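Local coordinates for protein putative prolyl-tRNA synthetase (Leishmania major, PDB 5XIL) that probably catalyses the ATP-dependent attachment of L-proline to tRNA(Pro), supplying prolyl-tRNA for protein synthesis, at residues I57-F67 against P130-N138. Sequence-based numbering, arbitrary orientation. Where two conformers were deposited one is given.
Sequences IEKLGVEDCYF and PVRLNMWNN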
loop_
_atom_site.group_PDB
_atom_site.type_symbol
_atom_site.label_atom_id
_atom_site.label_comp_id
_atom_site.label_asym_id
_atom_site.label_seq_id
_atom_site.Cartn_x
_atom_site.Cartn_y
_atom_site.Cartn_z
ATOM N N ILE A 57 -12.280 -1.945 0.746
ATOM C CA ILE A 57 -12.664 -2.510 -0.551
ATOM C C ILE A 57 -12.273 -4.008 -0.619
ATOM O O ILE A 57 -12.995 -4.789 -1.241
ATOM C CB ILE A 57 -12.160 -1.694 -1.719
ATOM C CG1 ILE A 57 -10.649 -1.657 -1.722
ATOM C CG2 ILE A 57 -12.728 -0.287 -1.660
ATOM C CD1 ILE A 57 -10.118 -1.351 -3.091
ATOM N N GLU A 58 -11.231 -4.429 0.105
ATOM C CA GLU A 58 -10.908 -5.853 0.209
ATOM C C GLU A 58 -12.033 -6.579 0.881
ATOM O O GLU A 58 -12.486 -7.650 0.425
ATOM C CB GLU A 58 -9.534 -6.119 0.876
ATOM C CG GLU A 58 -9.232 -7.598 1.108
ATOM C CD GLU A 58 -7.821 -7.895 1.651
ATOM O OE1 GLU A 58 -6.824 -7.248 1.270
ATOM O OE2 GLU A 58 -7.717 -8.831 2.458
ATOM N N LYS A 59 -12.536 -5.994 1.943
ATOM C CA LYS A 59 -13.596 -6.590 2.711
ATOM C C LYS A 59 -14.894 -6.668 1.903
ATOM O O LYS A 59 -15.681 -7.620 2.056
ATOM C CB LYS A 59 -13.775 -5.796 4.020
ATOM C CG LYS A 59 -14.704 -6.465 5.023
ATOM C CD LYS A 59 -14.687 -5.776 6.403
ATOM C CE LYS A 59 -15.549 -6.531 7.429
ATOM N NZ LYS A 59 -16.983 -6.202 7.260
ATOM N N LEU A 60 -15.131 -5.720 1.014
ATOM C CA LEU A 60 -16.269 -5.866 0.126
ATOM C C LEU A 60 -16.182 -7.000 -0.864
ATOM O O LEU A 60 -17.192 -7.440 -1.366
ATOM C CB LEU A 60 -16.570 -4.585 -0.634
ATOM C CG LEU A 60 -17.155 -3.456 0.173
ATOM C CD1 LEU A 60 -17.042 -2.156 -0.589
ATOM C CD2 LEU A 60 -18.579 -3.681 0.581
ATOM N N GLY A 61 -14.986 -7.415 -1.222
ATOM C CA GLY A 61 -14.761 -8.501 -2.145
ATOM C C GLY A 61 -14.003 -8.073 -3.368
ATOM O O GLY A 61 -13.827 -8.848 -4.250
ATOM N N VAL A 62 -13.539 -6.836 -3.439
ATOM C CA VAL A 62 -12.742 -6.390 -4.570
ATOM C C VAL A 62 -11.315 -6.847 -4.460
ATOM O O VAL A 62 -10.745 -6.842 -3.399
ATOM C CB VAL A 62 -12.867 -4.846 -4.766
ATOM C CG1 VAL A 62 -12.212 -4.393 -6.040
ATOM C CG2 VAL A 62 -14.311 -4.435 -4.842
ATOM N N GLU A 63 -10.699 -7.277 -5.562
ATOM C CA GLU A 63 -9.295 -7.673 -5.506
ATOM C C GLU A 63 -8.369 -6.714 -6.228
ATOM O O GLU A 63 -8.707 -6.142 -7.246
ATOM C CB GLU A 63 -9.175 -9.071 -6.121
ATOM C CG GLU A 63 -10.071 -10.120 -5.442
ATOM C CD GLU A 63 -9.973 -11.458 -6.132
ATOM O OE1 GLU A 63 -10.536 -11.645 -7.207
ATOM O OE2 GLU A 63 -9.123 -12.258 -5.702
ATOM N N ASP A 64 -7.185 -6.569 -5.694
ATOM C CA ASP A 64 -6.178 -5.740 -6.296
ATOM C C ASP A 64 -5.460 -6.481 -7.407
ATOM O O ASP A 64 -5.394 -7.705 -7.394
ATOM C CB ASP A 64 -5.210 -5.274 -5.206
ATOM C CG ASP A 64 -5.702 -4.052 -4.446
ATOM O OD1 ASP A 64 -6.902 -3.800 -4.291
ATOM O OD2 ASP A 64 -4.841 -3.358 -3.893
ATOM N N CYS A 65 -4.970 -5.729 -8.385
ATOM C CA CYS A 65 -4.198 -6.224 -9.493
ATOM C C CYS A 65 -3.236 -5.119 -10.057
ATOM O O CYS A 65 -3.230 -4.030 -9.537
ATOM C CB CYS A 65 -5.135 -6.689 -10.614
ATOM S SG CYS A 65 -6.052 -5.332 -11.365
ATOM N N TYR A 66 -2.466 -5.425 -11.096
ATOM C CA TYR A 66 -1.519 -4.474 -11.674
ATOM C C TYR A 66 -1.655 -4.589 -13.174
ATOM O O TYR A 66 -1.450 -5.652 -13.732
ATOM C CB TYR A 66 -0.067 -4.672 -11.248
ATOM C CG TYR A 66 0.872 -3.668 -11.874
ATOM C CD1 TYR A 66 0.913 -2.363 -11.423
ATOM C CD2 TYR A 66 1.626 -3.986 -13.006
ATOM C CE1 TYR A 66 1.695 -1.388 -12.041
ATOM C CE2 TYR A 66 2.441 -3.019 -13.600
ATOM C CZ TYR A 66 2.456 -1.712 -13.112
ATOM O OH TYR A 66 3.262 -0.682 -13.683
ATOM N N PHE A 67 -2.026 -3.490 -13.810
ATOM C CA PHE A 67 -1.939 -3.339 -15.294
ATOM C C PHE A 67 -0.719 -2.465 -15.672
ATOM O O PHE A 67 -0.439 -1.445 -15.031
ATOM C CB PHE A 67 -3.218 -2.722 -15.853
ATOM C CG PHE A 67 -4.355 -3.701 -16.069
ATOM C CD1 PHE A 67 -5.202 -4.061 -15.020
ATOM C CD2 PHE A 67 -4.630 -4.219 -17.325
ATOM C CE1 PHE A 67 -6.227 -4.988 -15.202
ATOM C CE2 PHE A 67 -5.698 -5.097 -17.527
ATOM C CZ PHE A 67 -6.498 -5.482 -16.474
ATOM N N PRO A 130 -18.881 -12.133 -10.567
ATOM C CA PRO A 130 -18.403 -10.782 -10.962
ATOM C C PRO A 130 -16.889 -10.665 -11.148
ATOM O O PRO A 130 -16.117 -11.457 -10.590
ATOM C CB PRO A 130 -18.875 -9.933 -9.794
ATOM C CG PRO A 130 -18.752 -10.846 -8.625
ATOM C CD PRO A 130 -19.264 -12.177 -9.133
ATOM N N VAL A 131 -16.438 -9.726 -11.974
ATOM C CA VAL A 131 -15.020 -9.394 -12.075
ATOM C C VAL A 131 -14.897 -8.112 -11.262
ATOM O O VAL A 131 -15.599 -7.144 -11.585
ATOM C CB VAL A 131 -14.586 -9.165 -13.533
ATOM C CG1 VAL A 131 -13.149 -8.641 -13.678
ATOM C CG2 VAL A 131 -14.666 -10.500 -14.275
ATOM N N ARG A 132 -14.078 -8.107 -10.185
ATOM C CA ARG A 132 -14.009 -6.916 -9.321
ATOM C C ARG A 132 -12.549 -6.637 -9.011
ATOM O O ARG A 132 -11.891 -7.377 -8.249
ATOM C CB ARG A 132 -14.741 -7.175 -8.011
ATOM C CG ARG A 132 -16.200 -7.600 -8.181
ATOM C CD ARG A 132 -16.795 -8.091 -6.899
ATOM N NE ARG A 132 -17.081 -6.958 -6.066
ATOM C CZ ARG A 132 -17.460 -7.101 -4.800
ATOM N NH1 ARG A 132 -17.601 -8.342 -4.300
ATOM N NH2 ARG A 132 -17.755 -6.046 -4.083
ATOM N N LEU A 133 -12.034 -5.616 -9.642
ATOM C CA LEU A 133 -10.589 -5.312 -9.641
ATOM C C LEU A 133 -10.306 -3.841 -9.285
ATOM O O LEU A 133 -11.046 -2.947 -9.718
ATOM C CB LEU A 133 -9.960 -5.655 -10.980
ATOM C CG LEU A 133 -10.057 -7.164 -11.404
ATOM C CD1 LEU A 133 -9.605 -7.373 -12.822
ATOM C CD2 LEU A 133 -9.334 -8.093 -10.457
ATOM N N ASN A 134 -9.251 -3.621 -8.514
ATOM C CA ASN A 134 -8.810 -2.353 -8.092
ATOM C C ASN A 134 -7.341 -2.228 -8.338
ATOM O O ASN A 134 -6.566 -3.200 -8.223
ATOM C CB ASN A 134 -9.088 -2.225 -6.578
ATOM C CG ASN A 134 -8.617 -0.917 -6.008
ATOM O OD1 ASN A 134 -9.099 0.135 -6.431
ATOM N ND2 ASN A 134 -7.622 -0.952 -5.120
ATOM N N MET A 135 -6.913 -1.004 -8.593
ATOM C CA MET A 135 -5.514 -0.679 -8.767
ATOM C C MET A 135 -5.177 0.592 -8.005
ATOM O O MET A 135 -5.982 1.511 -7.977
ATOM C CB MET A 135 -5.272 -0.382 -10.238
ATOM C CG MET A 135 -5.432 -1.559 -11.113
ATOM S SD MET A 135 -5.149 -1.085 -12.858
ATOM C CE MET A 135 -6.503 0.023 -13.115
ATOM N N TRP A 136 -4.052 0.591 -7.331
ATOM C CA TRP A 136 -3.455 1.773 -6.703
ATOM C C TRP A 136 -2.388 2.254 -7.637
ATOM O O TRP A 136 -1.429 1.550 -7.896
ATOM C CB TRP A 136 -2.876 1.438 -5.331
ATOM C CG TRP A 136 -3.931 1.172 -4.322
ATOM C CD1 TRP A 136 -4.441 -0.049 -3.975
ATOM C CD2 TRP A 136 -4.666 2.139 -3.538
ATOM N NE1 TRP A 136 -5.418 0.107 -3.042
ATOM C CE2 TRP A 136 -5.567 1.425 -2.732
ATOM C CE3 TRP A 136 -4.611 3.510 -3.406
ATOM C CZ2 TRP A 136 -6.419 2.047 -1.828
ATOM C CZ3 TRP A 136 -5.478 4.128 -2.530
ATOM C CH2 TRP A 136 -6.373 3.394 -1.757
ATOM N N ASN A 137 -2.541 3.395 -8.263
ATOM C CA ASN A 137 -1.438 3.786 -9.127
ATOM C C ASN A 137 -1.324 5.246 -9.352
ATOM O O ASN A 137 -2.085 6.018 -8.791
ATOM C CB ASN A 137 -1.461 3.026 -10.445
ATOM C CG ASN A 137 -2.742 3.212 -11.198
ATOM O OD1 ASN A 137 -3.297 4.311 -11.252
ATOM N ND2 ASN A 137 -3.197 2.143 -11.826
ATOM N N ASN A 138 -0.358 5.628 -10.177
ATOM C CA ASN A 138 -0.119 7.030 -10.452
ATOM C C ASN A 138 -0.487 7.444 -11.860
ATOM O O ASN A 138 0.119 6.997 -12.822
ATOM C CB ASN A 138 1.312 7.399 -10.092
ATOM C CG ASN A 138 2.314 6.488 -10.709
ATOM O OD1 ASN A 138 2.641 5.427 -10.171
ATOM N ND2 ASN A 138 2.817 6.896 -11.852
HETATM O O HOH W 1 -12.254 -10.175 -8.531
HETATM O O HOH W 2 -2.103 -1.659 -8.673
HETATM O O HOH W 3 -2.099 -0.871 -12.253
#
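Glu63 and Asp64 run parallel to Leu133 and Asn134, and three backbone hydrogen bonds join the two segments: Glu63 N to Arg132 O (2.9 Å), Asn134 N to Glu63 O and Cys65 N to Asn134 O. A water between Cys65 O and Trp136 N continues the pairing; at the other end a second water ties the Glu63 carboxylate to Arg132 N. Helix 40-60 enters the pairing through a Schellman motif, with Gly61 at positive phi, Val62 N bonded to Ile57 O and Gly61 N weakly to Glu58 O. At the helix end Arg132 NH1 and NH2 each make a weak, bent bond to Leu60 O, both 3.1 Å, while Val62 N lies over the guanidinium face and Glu174 of helix 168-189 holds NH2 more firmly by a salt bridge. Residues 63-64 add a parallel strand beside strand 131-139, which pairs antiparallel with strand 156-165 in the class II synthetase core. On one face Asn134, its CG anti to the backbone N (chi1 178°), lies alongside Asp64, and Asn134 ND2 donates to Asp64 OD1 (3.1 Å, 168°) from above the carboxylate plane; Gln159 bonds to Asn134 OD1. Asp64 OD2 sits at the Trp136 ring edge, 3.3 Å from CD1. On the face bearing Leu133, Cys65 SG packs against Leu133 CB, and beyond the short strand Met135 SD makes an oblique Met-aromatic contact with Phe67, 3.7 Å from its CD1.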